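Local structure of major capsid protein P2 (Pseudoalteromonas phage pm2, 2VVF) at residues F150-N155 against T159-L164. The protein forms the shell of the virion as a homotrimeric major capsid protein with a double jelly-roll fold. Residues are numbered along the deposited sequence; the frame is centred on the assembly and turned at random.
Sequences FFKQLN and TEIADL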
# COMPACT_ATOMS: atom_id res chain seq x y z
N PHE A 150 -24.56 20.10 3.39
CA PHE A 150 -24.86 21.41 3.96
C PHE A 150 -24.52 22.50 2.94
O PHE A 150 -23.52 22.42 2.23
CB PHE A 150 -24.07 21.65 5.25
CG PHE A 150 -24.29 20.59 6.30
CD1 PHE A 150 -25.40 20.62 7.12
CD2 PHE A 150 -23.36 19.57 6.47
CE1 PHE A 150 -25.60 19.64 8.08
CE2 PHE A 150 -23.55 18.60 7.43
CZ PHE A 150 -24.67 18.63 8.23
N PHE A 151 -25.37 23.53 2.87
CA PHE A 151 -25.15 24.63 1.94
C PHE A 151 -25.00 25.94 2.71
O PHE A 151 -25.86 26.30 3.51
CB PHE A 151 -26.30 24.72 0.93
CG PHE A 151 -26.31 23.60 -0.06
CD1 PHE A 151 -25.71 23.75 -1.30
CD2 PHE A 151 -26.92 22.40 0.24
CE1 PHE A 151 -25.72 22.71 -2.22
CE2 PHE A 151 -26.94 21.36 -0.67
CZ PHE A 151 -26.34 21.52 -1.90
N LYS A 152 -23.90 26.63 2.48
CA LYS A 152 -23.64 27.88 3.17
C LYS A 152 -23.05 28.93 2.25
O LYS A 152 -22.39 28.61 1.26
CB LYS A 152 -22.72 27.64 4.37
CG LYS A 152 -23.46 27.46 5.68
CD LYS A 152 -23.10 26.14 6.35
CE LYS A 152 -24.24 25.64 7.21
NZ LYS A 152 -23.81 25.38 8.61
N GLN A 153 -23.30 30.19 2.57
CA GLN A 153 -22.81 31.30 1.76
C GLN A 153 -21.39 31.69 2.11
O GLN A 153 -21.05 31.88 3.28
CB GLN A 153 -23.74 32.51 1.88
CG GLN A 153 -23.37 33.67 0.96
CD GLN A 153 -23.71 33.38 -0.49
OE1 GLN A 153 -24.35 32.38 -0.80
NE2 GLN A 153 -23.27 34.27 -1.38
N LEU A 154 -20.56 31.82 1.08
CA LEU A 154 -19.17 32.23 1.27
C LEU A 154 -19.04 33.64 0.73
O LEU A 154 -19.67 34.01 -0.25
CB LEU A 154 -18.22 31.30 0.52
CG LEU A 154 -17.93 29.96 1.18
CD1 LEU A 154 -16.79 29.24 0.47
CD2 LEU A 154 -17.62 30.14 2.66
N ASN A 155 -18.23 34.44 1.40
CA ASN A 155 -18.04 35.79 0.96
C ASN A 155 -16.68 35.91 0.35
O ASN A 155 -15.81 35.04 0.51
CB ASN A 155 -18.08 36.75 2.14
CG ASN A 155 -19.33 36.60 2.95
OD1 ASN A 155 -19.28 36.23 4.12
ND2 ASN A 155 -20.47 36.83 2.30
N THR A 159 -15.26 34.06 5.73
CA THR A 159 -16.53 33.52 6.18
C THR A 159 -16.29 32.51 7.30
O THR A 159 -15.30 31.77 7.27
CB THR A 159 -17.33 32.89 5.03
OG1 THR A 159 -17.23 33.71 3.86
CG2 THR A 159 -18.79 32.75 5.43
N GLU A 160 -17.19 32.47 8.27
CA GLU A 160 -17.07 31.54 9.38
C GLU A 160 -18.29 30.63 9.49
O GLU A 160 -19.43 31.11 9.49
CB GLU A 160 -16.85 32.29 10.69
CG GLU A 160 -15.53 33.05 10.76
CD GLU A 160 -15.20 33.51 12.16
OE1 GLU A 160 -15.69 32.90 13.13
OE2 GLU A 160 -14.45 34.50 12.30
N ILE A 161 -18.05 29.33 9.59
CA ILE A 161 -19.13 28.35 9.70
C ILE A 161 -18.99 27.56 11.00
O ILE A 161 -18.15 26.68 11.12
CB ILE A 161 -19.14 27.41 8.48
CG1 ILE A 161 -19.34 28.21 7.20
CG2 ILE A 161 -20.23 26.35 8.64
CD1 ILE A 161 -18.68 27.59 5.98
N ALA A 162 -19.83 27.90 11.98
CA ALA A 162 -19.78 27.24 13.28
C ALA A 162 -21.08 26.53 13.66
O ALA A 162 -21.22 26.05 14.78
CB ALA A 162 -19.41 28.25 14.36
N ASP A 163 -22.02 26.46 12.72
CA ASP A 163 -23.31 25.82 12.99
C ASP A 163 -23.42 24.40 12.45
O ASP A 163 -24.52 23.93 12.17
CB ASP A 163 -24.46 26.69 12.47
CG ASP A 163 -24.39 26.93 10.97
OD1 ASP A 163 -23.30 26.74 10.39
OD2 ASP A 163 -25.42 27.32 10.38
N LEU A 164 -22.29 23.71 12.33
CA LEU A 164 -22.30 22.33 11.85
C LEU A 164 -22.79 21.40 12.95
O LEU A 164 -22.37 21.51 14.10
CB LEU A 164 -20.90 21.92 11.38
CG LEU A 164 -20.45 22.49 10.03
CD1 LEU A 164 -19.07 21.98 9.66
CD2 LEU A 164 -21.46 22.16 8.93
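Thr159 meets Gln153, Leu154 and Asn155 with its side-chain atoms. Thr159 CB packs against Leu154 CD2 at 3.6 Å, the threonine coming in roughly perpendicular to the leucine side chain. From CB the two branches part. OG1 sits beside the backbone N of its own residue (chi1 -41°) and accepts a hydrogen bond from the backbone N of Asn155. That bond measures 2.8 Å from Asn155 N to Thr159 OG1 and is nearly straight, 165° at the hydrogen. The methyl carbon Thr159 CG2 lies 3.2 Å from the backbone O of Gln153.

Strands 143-154 and 157-161 follow each other in the C-terminal jelly roll, one of the two in the subunit. The segments 150-154 and 159-161 run nearly antiparallel, at 157°, but their strands belong to different sheets of the sandwich. Leu154 has its backbone partner in Glu252, Thr159 in Ile246. No backbone ladder joins the two segments; they meet mainly through side chains.

Further in, Leu154 CD2 approaches Ile161 CD1 at 4.3 Å. Lys152 reaches across, and Lys152 CD touches Ile161 CG2 at 3.7 Å. From there the lysine turns its NZ toward the carboxylate of Asp163. This salt bridge is modelled too short, so its exact geometry is doubtful. Beyond it, CD2 of Leu164 rests over one face of the Phe150 ring, 4.3 Å from the centroid, in a CH-pi contact nearer the ring's CD2 side than its centre.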